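Local structure of inactive glucansucrase (Lactobacillus reuteri, 5JBD) at residues G354-R359 / A442-P447; D360-L365 / M503-N508; V460-Y465 / H650-D655. The protein is an inactive member of the glucansucrase family (glycosyl hydrolase family 70), a large multidomain protein with a TIM-barrel core that binds a calcium ion. One frame throughout, in Å; residues are numbered along the deposited sequence.

In the fold
From the N-terminal side, the chain leaves helix 343-354 through the connection to helix 364-367, which supplies the first segments of contacts 1 and 2 in direct succession. Contact 1 closes a stretch with several helices: 442-447, at the start of helix 446-455, returns to 354-359. Contact 2 crosses it: 360-365 meets 503-508 much later in the chain, which ties the same connection to the antiparallel sheet containing strand 501-505. Contact 3 opens after contact 1 has closed, yet crosses contact 2, pairing strand 460-464 with strand 652-654 in the barrel. Contacts 1 and 2 meet through a weak Arg355-Asp360 ion pair; contact 3 lies deeper, its centre about 21 Å from that of contact 1.

Contact 1. Residues G354-R359 / A442-P447; sequences GRANNR and AQYNVP. With ACT (acetate ion), chain E.
Tyr444 and Arg359 both carry CG beside the backbone N (chi1 -73° and -70°), which lays the tyrosine ring alongside the 354-359 loop and lets the extended arginine chain bring its guanidinium to the ring. The side chains cross at about a right angle, the guanidinium plane turned 61° from the ring, and NH2 of Arg359 approaches CD2 of Tyr444 to 3.4 Å, obliquely to the ring. On the same side of the ring, farther toward its hydroxyl end, CB of Ala356 touches CE1 of Tyr444 at 3.5 Å. The backbones are joined by Tyr444 N donating to Gly354 O over 3.0 Å, almost straight. Arg359 grips its own loop, NE and NH2 both donating to Arg355 O (2.8 and 3.0 Å), the oxygen lying in the guanidinium plane. Asn445 ND2 sits over one face of that guanidinium, offset toward the rim, and donates to Leu353 O, while OD1 accepts from Ser610 N. Arg359 binds Asn543 O and Ser610 OG, and Tyr444 OH donates to Lys439 O. Arg355 turns outward, its NE bonded to OXT of an acetate ion at 3.3 Å. Bonds to three oxygens thus fix the rotation of the Arg359 guanidinium beside the buried tyrosine.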
ATOM      1  N   GLY A 354      21.072  -7.167 -11.664  1.00 25.71           N
ATOM      2  CA  GLY A 354      21.149  -6.343 -10.461  1.00 26.13           C
ATOM      3  C   GLY A 354      21.942  -6.844  -9.264  1.00 27.14           C
ATOM      4  O   GLY A 354      22.311  -6.043  -8.394  1.00 27.70           O
ATOM      5  N   ARG A 355      22.193  -8.145  -9.181  1.00 26.55           N
ATOM      6  CA  ARG A 355      22.959  -8.702  -8.063  1.00 28.06           C
ATOM      7  C   ARG A 355      24.448  -8.367  -8.191  1.00 28.85           C
ATOM      8  O   ARG A 355      24.951  -8.112  -9.298  1.00 26.94           O
ATOM      9  CB  ARG A 355      22.815 -10.214  -8.003  1.00 28.81           C
ATOM     10  CG  ARG A 355      21.473 -10.740  -7.547  1.00 29.50           C
ATOM     11  CD  ARG A 355      21.472 -12.263  -7.653  1.00 29.40           C
ATOM     12  NE  ARG A 355      20.335 -12.840  -6.959  1.00 29.98           N
ATOM     13  CZ  ARG A 355      19.618 -13.898  -7.350  1.00 30.77           C
ATOM     14  NH1 ARG A 355      19.895 -14.571  -8.470  1.00 29.78           N
ATOM     15  NH2 ARG A 355      18.574 -14.277  -6.596  1.00 31.00           N
ATOM     16  N   ALA A 356      25.143  -8.386  -7.055  1.00 29.08           N
ATOM     17  CA  ALA A 356      26.617  -8.323  -7.039  1.00 32.71           C
ATOM     18  C   ALA A 356      27.239  -9.639  -7.521  1.00 34.08           C
ATOM     19  O   ALA A 356      28.134  -9.645  -8.368  1.00 35.37           O
ATOM     20  CB  ALA A 356      27.116  -8.012  -5.635  1.00 32.83           C
ATOM     21  N   ASN A 357      26.734 -10.743  -6.968  1.00 35.81           N
ATOM     22  CA  ASN A 357      27.227 -12.109  -7.224  1.00 38.25           C
ATOM     23  C   ASN A 357      26.059 -13.039  -7.547  1.00 35.26           C
ATOM     24  O   ASN A 357      24.900 -12.677  -7.323  1.00 34.37           O
ATOM     25  CB  ASN A 357      27.900 -12.632  -5.960  1.00 40.39           C
ATOM     26  CG  ASN A 357      29.120 -11.829  -5.570  1.00 47.00           C
ATOM     27  OD1 ASN A 357      29.457 -11.777  -4.396  1.00 51.86           O
ATOM     28  ND2 ASN A 357      29.771 -11.176  -6.539  1.00 49.03           N
ATOM     29  N   ASN A 358      26.366 -14.243  -8.035  1.00 35.26           N
ATOM     30  CA  ASN A 358      25.341 -15.267  -8.309  1.00 34.40           C
ATOM     31  C   ASN A 358      24.258 -14.727  -9.240  1.00 28.94           C
ATOM     32  O   ASN A 358      23.063 -14.908  -8.987  1.00 29.65           O
ATOM     33  CB  ASN A 358      24.707 -15.783  -6.997  1.00 36.35           C
ATOM     34  CG  ASN A 358      25.700 -16.556  -6.134  1.00 40.97           C
ATOM     35  OD1 ASN A 358      26.331 -17.525  -6.583  1.00 44.44           O
ATOM     36  ND2 ASN A 358      25.850 -16.121  -4.884  1.00 42.95           N
ATOM     37  N   ARG A 359      24.684 -14.042 -10.300  1.00 27.21           N
ATOM     38  CA  ARG A 359      23.752 -13.550 -11.330  1.00 26.67           C
ATOM     39  C   ARG A 359      23.224 -14.714 -12.158  1.00 26.11           C
ATOM     40  O   ARG A 359      23.994 -15.590 -12.543  1.00 25.96           O
ATOM     41  CB  ARG A 359      24.432 -12.557 -12.271  1.00 26.83           C
ATOM     42  CG  ARG A 359      24.748 -11.244 -11.594  1.00 27.50           C
ATOM     43  CD  ARG A 359      25.519 -10.303 -12.495  1.00 28.24           C
ATOM     44  NE  ARG A 359      25.870  -9.098 -11.744  1.00 29.59           N
ATOM     45  CZ  ARG A 359      26.777  -8.184 -12.091  1.00 30.51           C
ATOM     46  NH1 ARG A 359      27.455  -8.267 -13.229  1.00 30.65           N
ATOM     47  NH2 ARG A 359      26.986  -7.148 -11.279  1.00 32.69           N
ATOM     48  N   ALA A 442      22.603  -1.334  -3.217  1.00 31.81           N
ATOM     49  CA  ALA A 442      21.871  -0.851  -4.379  1.00 31.08           C
ATOM     50  C   ALA A 442      22.052  -1.756  -5.598  1.00 30.38           C
ATOM     51  O   ALA A 442      23.022  -2.497  -5.711  1.00 28.95           O
ATOM     52  CB  ALA A 442      22.316   0.564  -4.734  1.00 31.77           C
ATOM     53  N   GLN A 443      21.098  -1.652  -6.518  1.00 28.88           N
ATOM     54  CA  GLN A 443      21.098  -2.468  -7.733  1.00 27.95           C
ATOM     55  C   GLN A 443      22.258  -2.152  -8.645  1.00 27.57           C
ATOM     56  O   GLN A 443      22.574  -0.997  -8.872  1.00 28.54           O
ATOM     57  CB  GLN A 443      19.786  -2.249  -8.509  1.00 26.95           C
ATOM     58  CG  GLN A 443      18.602  -2.930  -7.874  1.00 26.93           C
ATOM     59  CD  GLN A 443      18.641  -4.418  -8.099  1.00 27.26           C
ATOM     60  OE1 GLN A 443      18.870  -5.201  -7.177  1.00 29.32           O
ATOM     61  NE2 GLN A 443      18.428  -4.814  -9.323  1.00 26.18           N
ATOM     62  N   TYR A 444      22.871  -3.200  -9.195  1.00 29.01           N
ATOM     63  CA  TYR A 444      23.819  -3.064 -10.299  1.00 27.14           C
ATOM     64  C   TYR A 444      23.064  -2.872 -11.624  1.00 26.95           C
ATOM     65  O   TYR A 444      21.896  -3.247 -11.745  1.00 27.49           O
ATOM     66  CB  TYR A 444      24.699  -4.308 -10.394  1.00 28.50           C
ATOM     67  CG  TYR A 444      25.755  -4.440  -9.311  1.00 28.20           C
ATOM     68  CD1 TYR A 444      25.410  -4.759  -7.997  1.00 29.76           C
ATOM     69  CD2 TYR A 444      27.092  -4.243  -9.604  1.00 29.67           C
ATOM     70  CE1 TYR A 444      26.376  -4.857  -7.002  1.00 30.89           C
ATOM     71  CE2 TYR A 444      28.072  -4.352  -8.622  1.00 30.95           C
ATOM     72  CZ  TYR A 444      27.707  -4.655  -7.323  1.00 31.79           C
ATOM     73  OH  TYR A 444      28.688  -4.762  -6.345  1.00 34.94           O
ATOM     74  N   ASN A 445      23.746  -2.287 -12.598  1.00 25.44           N
ATOM     75  CA  ASN A 445      23.267  -2.202 -13.979  1.00 25.95           C
ATOM     76  C   ASN A 445      21.894  -1.553 -14.161  1.00 25.17           C
ATOM     77  O   ASN A 445      21.078  -2.037 -14.957  1.00 24.25           O
ATOM     78  CB  ASN A 445      23.263  -3.616 -14.616  1.00 24.55           C
ATOM     79  CG  ASN A 445      24.649  -4.102 -14.997  1.00 25.51           C
ATOM     80  OD1 ASN A 445      25.389  -3.460 -15.776  1.00 26.02           O
ATOM     81  ND2 ASN A 445      24.994  -5.277 -14.507  1.00 25.54           N
ATOM     82  N   VAL A 446      21.628  -0.457 -13.448  1.00 25.19           N
ATOM     83  CA  VAL A 446      20.323   0.203 -13.561  1.00 24.98           C
ATOM     84  C   VAL A 446      20.053   0.695 -14.999  1.00 24.48           C
ATOM     85  O   VAL A 446      18.953   0.459 -15.536  1.00 22.27           O
ATOM     86  CB  VAL A 446      20.127   1.307 -12.491  1.00 25.26           C
ATOM     87  CG1 VAL A 446      18.832   2.083 -12.725  1.00 25.95           C
ATOM     88  CG2 VAL A 446      20.091   0.666 -11.104  1.00 25.19           C
ATOM     89  N   PRO A 447      21.044   1.339 -15.641  1.00 23.96           N
ATOM     90  CA  PRO A 447      20.834   1.752 -17.033  1.00 24.61           C
ATOM     91  C   PRO A 447      20.476   0.605 -17.987  1.00 23.78           C
ATOM     92  O   PRO A 447      19.549   0.749 -18.785  1.00 23.37           O
ATOM     93  CB  PRO A 447      22.166   2.388 -17.417  1.00 25.20           C
ATOM     94  CG  PRO A 447      22.692   2.938 -16.131  1.00 25.61           C
ATOM     95  CD  PRO A 447      22.306   1.884 -15.112  1.00 25.45           C
TER
HETATM   96  C   ACT E1703      18.844 -12.172  -3.177  1.00 58.28           C
HETATM   97  O   ACT E1703      18.275 -13.281  -3.136  1.00 59.11           O
HETATM   98  OXT ACT E1703      18.983 -11.545  -4.248  1.00 52.07           O
HETATM   99  CH3 ACT E1703      19.376 -11.582  -1.902  1.00 61.63           C

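Contact 2. Residues D360-L365 / M503-N508; sequences DNIGNL and MTKLNN
Asn361 begins a type I turn that runs to Asn364 and leads into helix 364-367, and it faces Lys505 and Asn508, flanking the corner at Leu506. Asn361 and Lys505 reach toward each other, and the ammonium NZ of Lys505 donates to OD1 of Asn361 over 2.9 Å. A bend at chi3 (72°) in the otherwise extended lysine chain brings NZ there. The same oxygen accepts from Gly363 N at 2.9 Å, and the two donors reach it from opposite faces of the amide plane. The amide nitrogen works in the other direction: ND2 of Asn361 donates to Asn508 O at 2.9 Å, and weakly to Asn508 OD1. Lys505 NZ also donates to Asn508 OD1 (3.0 Å), so one ammonium joins both asparagines. Next to this polar cluster the contact is apolar. CG2 of Ile362 lies 3.8 Å from CE of Lys505 as the two side chains run antiparallel alongside one another, and CE of Met503 meets CB of Leu365 at 3.8 Å. Leu511 touches both Ile362 and Met503. The Gly363 N bond to the Asn361 side chain makes an Asx turn, a common lead-in to a helix, here anchored to the end of strand 501-505 of an antiparallel sheet.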
ATOM      1  N   ASP A 360      21.915 -14.729 -12.404  1.00 26.21           N
ATOM      2  CA  ASP A 360      21.320 -15.685 -13.326  1.00 25.81           C
ATOM      3  C   ASP A 360      21.797 -15.381 -14.741  1.00 25.54           C
ATOM      4  O   ASP A 360      22.295 -14.285 -15.018  1.00 27.16           O
ATOM      5  CB  ASP A 360      19.799 -15.642 -13.275  1.00 24.70           C
ATOM      6  CG  ASP A 360      19.214 -16.130 -11.936  1.00 25.09           C
ATOM      7  OD1 ASP A 360      19.947 -16.552 -11.014  1.00 25.32           O
ATOM      8  OD2 ASP A 360      17.970 -16.118 -11.835  1.00 24.78           O
ATOM      9  N   ASN A 361      21.690 -16.371 -15.626  1.00 24.39           N
ATOM     10  CA  ASN A 361      22.194 -16.233 -16.977  1.00 24.16           C
ATOM     11  C   ASN A 361      21.457 -15.149 -17.765  1.00 23.58           C
ATOM     12  O   ASN A 361      20.247 -14.964 -17.612  1.00 23.16           O
ATOM     13  CB  ASN A 361      22.102 -17.564 -17.728  1.00 26.10           C
ATOM     14  CG  ASN A 361      22.823 -17.520 -19.055  1.00 26.89           C
ATOM     15  OD1 ASN A 361      22.203 -17.334 -20.108  1.00 27.30           O
ATOM     16  ND2 ASN A 361      24.145 -17.637 -19.009  1.00 27.67           N
ATOM     17  N   ILE A 362      22.208 -14.446 -18.611  1.00 23.80           N
ATOM     18  CA  ILE A 362      21.676 -13.403 -19.491  1.00 23.70           C
ATOM     19  C   ILE A 362      20.433 -13.851 -20.299  1.00 22.56           C
ATOM     20  O   ILE A 362      19.515 -13.060 -20.552  1.00 20.67           O
ATOM     21  CB  ILE A 362      22.792 -12.864 -20.429  1.00 24.24           C
ATOM     22  CG1 ILE A 362      22.495 -11.434 -20.906  1.00 25.30           C
ATOM     23  CG2 ILE A 362      23.031 -13.802 -21.612  1.00 25.19           C
ATOM     24  CD1 ILE A 362      22.642 -10.370 -19.831  1.00 26.45           C
ATOM     25  N   GLY A 363      20.410 -15.115 -20.696  1.00 22.17           N
ATOM     26  CA  GLY A 363      19.283 -15.669 -21.452  1.00 21.86           C
ATOM     27  C   GLY A 363      17.927 -15.661 -20.753  1.00 21.49           C
ATOM     28  O   GLY A 363      16.888 -15.770 -21.416  1.00 20.09           O
ATOM     29  N   ASN A 364      17.924 -15.567 -19.426  1.00 21.72           N
ATOM     30  CA  ASN A 364      16.674 -15.425 -18.672  1.00 22.70           C
ATOM     31  C   ASN A 364      15.863 -14.185 -19.077  1.00 21.72           C
ATOM     32  O   ASN A 364      14.652 -14.204 -18.971  1.00 21.63           O
ATOM     33  CB  ASN A 364      16.921 -15.411 -17.161  1.00 24.52           C
ATOM     34  CG  ASN A 364      17.306 -16.773 -16.606  1.00 27.68           C
ATOM     35  OD1 ASN A 364      17.719 -17.668 -17.334  1.00 31.71           O
ATOM     36  ND2 ASN A 364      17.196 -16.920 -15.289  1.00 30.17           N
ATOM     37  N   LEU A 365      16.513 -13.131 -19.556  1.00 21.06           N
ATOM     38  CA  LEU A 365      15.795 -11.949 -20.079  1.00 20.78           C
ATOM     39  C   LEU A 365      14.887 -12.265 -21.285  1.00 21.09           C
ATOM     40  O   LEU A 365      13.922 -11.547 -21.554  1.00 19.37           O
ATOM     41  CB  LEU A 365      16.787 -10.849 -20.468  1.00 20.94           C
ATOM     42  CG  LEU A 365      17.650 -10.274 -19.335  1.00 21.33           C
ATOM     43  CD1 LEU A 365      18.854  -9.524 -19.864  1.00 21.15           C
ATOM     44  CD2 LEU A 365      16.818  -9.379 -18.433  1.00 21.94           C
ATOM     45  N   MET A 503      15.472 -11.381 -29.484  1.00 22.11           N
ATOM     46  CA  MET A 503      16.522 -11.365 -28.475  1.00 23.05           C
ATOM     47  C   MET A 503      17.383 -12.599 -28.679  1.00 23.97           C
ATOM     48  O   MET A 503      16.875 -13.725 -28.656  1.00 23.64           O
ATOM     49  CB  MET A 503      15.947 -11.404 -27.073  1.00 24.54           C
ATOM     50  CG  MET A 503      15.131 -10.186 -26.683  1.00 24.81           C
ATOM     51  SD  MET A 503      14.610 -10.216 -24.947  1.00 27.28           S
ATOM     52  CE  MET A 503      16.134  -9.829 -24.117  1.00 28.85           C
ATOM     53  N   THR A 504      18.683 -12.382 -28.812  1.00 22.40           N
ATOM     54  CA  THR A 504      19.626 -13.419 -29.229  1.00 24.10           C
ATOM     55  C   THR A 504      20.904 -13.357 -28.387  1.00 23.41           C
ATOM     56  O   THR A 504      21.484 -12.287 -28.256  1.00 23.16           O
ATOM     57  CB  THR A 504      19.978 -13.179 -30.702  1.00 25.10           C
ATOM     58  OG1 THR A 504      18.789 -13.235 -31.494  1.00 27.19           O
ATOM     59  CG2 THR A 504      20.951 -14.214 -31.228  1.00 27.19           C
ATOM     60  N   LYS A 505      21.323 -14.483 -27.808  1.00 23.09           N
ATOM     61  CA  LYS A 505      22.598 -14.541 -27.086  1.00 23.81           C
ATOM     62  C   LYS A 505      23.759 -14.521 -28.074  1.00 23.84           C
ATOM     63  O   LYS A 505      23.777 -15.309 -29.030  1.00 21.53           O
ATOM     64  CB  LYS A 505      22.705 -15.786 -26.215  1.00 24.49           C
ATOM     65  CG  LYS A 505      21.832 -15.738 -24.973  1.00 24.92           C
ATOM     66  CD  LYS A 505      21.958 -17.027 -24.180  1.00 26.64           C
ATOM     67  CE  LYS A 505      23.304 -17.139 -23.494  1.00 27.46           C
ATOM     68  NZ  LYS A 505      23.374 -18.297 -22.563  1.00 28.22           N
ATOM     69  N   LEU A 506      24.694 -13.604 -27.850  1.00 23.55           N
ATOM     70  CA  LEU A 506      25.903 -13.459 -28.674  1.00 25.16           C
ATOM     71  C   LEU A 506      27.071 -14.262 -28.109  1.00 25.00           C
ATOM     72  O   LEU A 506      27.946 -14.688 -28.846  1.00 25.84           O
ATOM     73  CB  LEU A 506      26.283 -11.982 -28.815  1.00 26.42           C
ATOM     74  CG  LEU A 506      25.206 -11.087 -29.440  1.00 27.87           C
ATOM     75  CD1 LEU A 506      25.607  -9.628 -29.297  1.00 28.38           C
ATOM     76  CD2 LEU A 506      24.909 -11.437 -30.902  1.00 29.15           C
ATOM     77  N   ASN A 507      27.100 -14.426 -26.793  1.00 24.71           N
ATOM     78  CA  ASN A 507      27.980 -15.389 -26.132  1.00 25.40           C
ATOM     79  C   ASN A 507      27.248 -15.783 -24.866  1.00 25.06           C
ATOM     80  O   ASN A 507      26.103 -15.387 -24.714  1.00 26.36           O
ATOM     81  CB  ASN A 507      29.401 -14.811 -25.898  1.00 26.48           C
ATOM     82  CG  ASN A 507      29.417 -13.597 -24.966  1.00 27.48           C
ATOM     83  OD1 ASN A 507      28.719 -13.560 -23.953  1.00 26.69           O
ATOM     84  ND2 ASN A 507      30.230 -12.599 -25.311  1.00 28.05           N
ATOM     85  N   ASN A 508      27.869 -16.521 -23.946  1.00 26.40           N
ATOM     86  CA  ASN A 508      27.115 -17.054 -22.804  1.00 27.30           C
ATOM     87  C   ASN A 508      26.581 -15.983 -21.842  1.00 27.64           C
ATOM     88  O   ASN A 508      25.625 -16.252 -21.113  1.00 26.47           O
ATOM     89  CB  ASN A 508      27.930 -18.095 -22.017  1.00 30.31           C
ATOM     90  CG  ASN A 508      27.056 -18.966 -21.100  1.00 32.65           C
ATOM     91  OD1 ASN A 508      25.920 -19.336 -21.449  1.00 32.98           O
ATOM     92  ND2 ASN A 508      27.566 -19.259 -19.901  1.00 33.95           N
TER

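Contact 3. Residues V460-Y465 / H650-D655; sequences VPQVYY and HMIYED
The hydroxyl of Tyr653 meets the ring of Tyr465 at its edge, in the ring plane, with OH 3.4 Å from CD1; the carboxylate of Glu654 comes obliquely to the Tyr464 ring, the two planes 60° apart. These side chains belong to neighbouring parallel strands of the eight-stranded TIM barrel, 460-464 and 652-654, whose axes diverge by 26°. Backbone bonds alternate between the strands: Ile652 N to Pro461 O and Val463 N to Ile652 O, then Glu654 N to Val463 O, each 2.9 Å, and finally a more bent bond from Tyr465 N to Glu654 O.

On the face bearing Gln462, Tyr464, Ile652 and Glu654, CG of Gln462 rests on CG2 of Ile652 (3.7 Å), and CD1 of Ile652 reaches CG1 of Val460 (3.6 Å). Polar ends on this face find partners beyond the two strands: Gln462 NE2 donates to Thr390 O, Glu654 OE2 bonds to His392 and Tyr464 OH to Glu471. Val463 and Tyr653 take the other face, where Val463 and Met651 pack against helices 446-455 and 483-496, as expected for the outside of a barrel wall. There SD of Met651 touches CG2 of Val463 at 4.0 Å. Tyr465 stacks on Tyr475. Between the two strands, on the face of Gln462, Glu654 OE1 lies 3.3 Å from CD1 of Tyr464.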
ATOM      1  N   VAL A 460       3.548  -2.236 -21.494  1.00 19.49           N
ATOM      2  CA  VAL A 460       3.585  -0.820 -21.162  1.00 19.25           C
ATOM      3  C   VAL A 460       4.614  -0.658 -20.035  1.00 20.04           C
ATOM      4  O   VAL A 460       4.343  -1.025 -18.896  1.00 20.53           O
ATOM      5  CB  VAL A 460       2.202  -0.273 -20.730  1.00 20.05           C
ATOM      6  CG1 VAL A 460       2.297   1.219 -20.409  1.00 19.18           C
ATOM      7  CG2 VAL A 460       1.165  -0.539 -21.817  1.00 19.68           C
ATOM      8  N   PRO A 461       5.813  -0.138 -20.354  1.00 19.37           N
ATOM      9  CA  PRO A 461       6.812   0.041 -19.305  1.00 19.91           C
ATOM     10  C   PRO A 461       6.452   1.180 -18.362  1.00 20.50           C
ATOM     11  O   PRO A 461       5.840   2.172 -18.802  1.00 19.64           O
ATOM     12  CB  PRO A 461       8.064   0.388 -20.084  1.00 19.29           C
ATOM     13  CG  PRO A 461       7.559   1.133 -21.270  1.00 20.71           C
ATOM     14  CD  PRO A 461       6.280   0.422 -21.639  1.00 20.18           C
ATOM     15  N   GLN A 462       6.840   1.018 -17.090  1.00 19.32           N
ATOM     16  CA  GLN A 462       6.623   2.005 -16.052  1.00 20.55           C
ATOM     17  C   GLN A 462       7.970   2.452 -15.476  1.00 22.06           C
ATOM     18  O   GLN A 462       8.704   1.630 -14.940  1.00 21.62           O
ATOM     19  CB  GLN A 462       5.710   1.425 -14.969  1.00 20.82           C
ATOM     20  CG  GLN A 462       5.551   2.229 -13.673  1.00 21.26           C
ATOM     21  CD  GLN A 462       6.257   1.571 -12.482  1.00 22.49           C
ATOM     22  OE1 GLN A 462       5.851   0.501 -12.039  1.00 24.80           O
ATOM     23  NE2 GLN A 462       7.308   2.208 -11.968  1.00 22.38           N
ATOM     24  N   VAL A 463       8.260   3.753 -15.594  1.00 21.54           N
ATOM     25  CA  VAL A 463       9.468   4.382 -15.045  1.00 22.01           C
ATOM     26  C   VAL A 463       9.180   4.859 -13.604  1.00 22.68           C
ATOM     27  O   VAL A 463       8.038   5.243 -13.292  1.00 22.51           O
ATOM     28  CB  VAL A 463       9.913   5.560 -15.938  1.00 23.38           C
ATOM     29  CG1 VAL A 463      11.125   6.271 -15.344  1.00 24.37           C
ATOM     30  CG2 VAL A 463      10.204   5.087 -17.357  1.00 24.39           C
ATOM     31  N   TYR A 464      10.192   4.813 -12.732  1.00 22.07           N
ATOM     32  CA  TYR A 464      10.052   5.188 -11.304  1.00 22.97           C
ATOM     33  C   TYR A 464      10.641   6.566 -11.018  1.00 23.31           C
ATOM     34  O   TYR A 464      11.807   6.823 -11.354  1.00 21.90           O
ATOM     35  CB  TYR A 464      10.762   4.171 -10.423  1.00 22.49           C
ATOM     36  CG  TYR A 464      10.685   4.416  -8.916  1.00 23.18           C
ATOM     37  CD1 TYR A 464       9.466   4.624  -8.274  1.00 23.97           C
ATOM     38  CD2 TYR A 464      11.842   4.409  -8.131  1.00 24.64           C
ATOM     39  CE1 TYR A 464       9.402   4.822  -6.898  1.00 24.52           C
ATOM     40  CE2 TYR A 464      11.793   4.594  -6.756  1.00 25.03           C
ATOM     41  CZ  TYR A 464      10.572   4.815  -6.142  1.00 25.56           C
ATOM     42  OH  TYR A 464      10.528   4.992  -4.775  1.00 24.88           O
ATOM     43  N   TYR A 465       9.845   7.427 -10.371  1.00 21.60           N
ATOM     44  CA  TYR A 465      10.289   8.754  -9.921  1.00 22.78           C
ATOM     45  C   TYR A 465      11.679   8.751  -9.279  1.00 23.19           C
ATOM     46  O   TYR A 465      12.525   9.591  -9.623  1.00 24.31           O
ATOM     47  CB  TYR A 465       9.288   9.355  -8.921  1.00 22.68           C
ATOM     48  CG  TYR A 465       9.822  10.557  -8.145  1.00 22.36           C
ATOM     49  CD1 TYR A 465      10.128  11.751  -8.801  1.00 22.76           C
ATOM     50  CD2 TYR A 465      10.016  10.500  -6.754  1.00 23.56           C
ATOM     51  CE1 TYR A 465      10.622  12.854  -8.112  1.00 23.60           C
ATOM     52  CE2 TYR A 465      10.500  11.604  -6.052  1.00 23.00           C
ATOM     53  CZ  TYR A 465      10.799  12.776  -6.735  1.00 24.05           C
ATOM     54  OH  TYR A 465      11.273  13.885  -6.070  1.00 25.53           O
ATOM     55  N   HIS A 650       2.390   3.334 -25.323  1.00 21.62           N
ATOM     56  CA  HIS A 650       2.240   3.958 -24.003  1.00 22.07           C
ATOM     57  C   HIS A 650       3.442   3.700 -23.096  1.00 22.19           C
ATOM     58  O   HIS A 650       4.183   2.704 -23.263  1.00 21.35           O
ATOM     59  CB  HIS A 650       0.959   3.469 -23.325  1.00 22.30           C
ATOM     60  CG  HIS A 650      -0.280   3.874 -24.058  1.00 22.12           C
ATOM     61  ND1 HIS A 650      -1.210   4.744 -23.532  1.00 22.31           N
ATOM     62  CD2 HIS A 650      -0.713   3.573 -25.307  1.00 21.85           C
ATOM     63  CE1 HIS A 650      -2.161   4.956 -24.426  1.00 21.53           C
ATOM     64  NE2 HIS A 650      -1.881   4.263 -25.510  1.00 21.42           N
ATOM     65  N   MET A 651       3.631   4.627 -22.166  1.00 21.32           N
ATOM     66  CA  MET A 651       4.617   4.533 -21.101  1.00 21.82           C
ATOM     67  C   MET A 651       4.077   5.215 -19.841  1.00 21.13           C
ATOM     68  O   MET A 651       3.636   6.370 -19.887  1.00 21.57           O
ATOM     69  CB  MET A 651       5.944   5.180 -21.518  1.00 22.85           C
ATOM     70  CG  MET A 651       6.973   5.228 -20.403  1.00 24.80           C
ATOM     71  SD  MET A 651       8.635   5.584 -20.996  1.00 30.11           S
ATOM     72  CE  MET A 651       8.435   7.281 -21.450  1.00 26.93           C
ATOM     73  N   ILE A 652       4.125   4.470 -18.738  1.00 20.40           N
ATOM     74  CA  ILE A 652       3.653   4.900 -17.438  1.00 20.63           C
ATOM     75  C   ILE A 652       4.814   5.543 -16.651  1.00 21.27           C
ATOM     76  O   ILE A 652       5.966   5.145 -16.807  1.00 18.98           O
ATOM     77  CB  ILE A 652       3.060   3.711 -16.644  1.00 20.47           C
ATOM     78  CG1 ILE A 652       1.801   3.191 -17.358  1.00 20.43           C
ATOM     79  CG2 ILE A 652       2.712   4.117 -15.208  1.00 20.96           C
ATOM     80  CD1 ILE A 652       1.410   1.784 -16.967  1.00 20.41           C
ATOM     81  N   TYR A 653       4.489   6.548 -15.826  1.00 21.09           N
ATOM     82  CA  TYR A 653       5.447   7.157 -14.884  1.00 21.67           C
ATOM     83  C   TYR A 653       4.872   7.145 -13.470  1.00 21.84           C
ATOM     84  O   TYR A 653       3.793   7.702 -13.243  1.00 21.62           O
ATOM     85  CB  TYR A 653       5.748   8.583 -15.319  1.00 21.88           C
ATOM     86  CG  TYR A 653       6.749   9.322 -14.458  1.00 22.52           C
ATOM     87  CD1 TYR A 653       8.072   8.895 -14.373  1.00 23.43           C
ATOM     88  CD2 TYR A 653       6.387  10.471 -13.755  1.00 22.41           C
ATOM     89  CE1 TYR A 653       9.009   9.586 -13.607  1.00 23.25           C
ATOM     90  CE2 TYR A 653       7.310  11.164 -12.968  1.00 23.23           C
ATOM     91  CZ  TYR A 653       8.623  10.731 -12.906  1.00 24.07           C
ATOM     92  OH  TYR A 653       9.538  11.419 -12.142  1.00 24.32           O
ATOM     93  N   GLU A 654       5.556   6.464 -12.544  1.00 23.42           N
ATOM     94  CA  GLU A 654       5.175   6.458 -11.133  1.00 23.91           C
ATOM     95  C   GLU A 654       5.698   7.761 -10.535  1.00 23.86           C
ATOM     96  O   GLU A 654       6.906   7.976 -10.507  1.00 23.52           O
ATOM     97  CB  GLU A 654       5.757   5.252 -10.354  1.00 23.40           C
ATOM     98  CG  GLU A 654       5.348   5.285  -8.881  1.00 25.52           C
ATOM     99  CD  GLU A 654       5.687   4.044  -8.071  1.00 25.91           C
ATOM    100  OE1 GLU A 654       6.483   3.203  -8.498  1.00 26.49           O
ATOM    101  OE2 GLU A 654       5.134   3.925  -6.963  1.00 31.42           O
ATOM    102  N   ASP A 655       4.799   8.608 -10.050  1.00 23.43           N
ATOM    103  CA  ASP A 655       5.168   9.996  -9.692  1.00 24.13           C
ATOM    104  C   ASP A 655       5.655  10.226  -8.260  1.00 24.57           C
ATOM    105  O   ASP A 655       5.914  11.368  -7.884  1.00 23.77           O
ATOM    106  CB  ASP A 655       4.011  10.954 -10.024  1.00 23.13           C
ATOM    107  CG  ASP A 655       3.022  11.145  -8.888  1.00 24.27           C
ATOM    108  OD1 ASP A 655       2.900  10.281  -7.986  1.00 23.93           O
ATOM    109  OD2 ASP A 655       2.344  12.202  -8.917  1.00 24.11           O
TER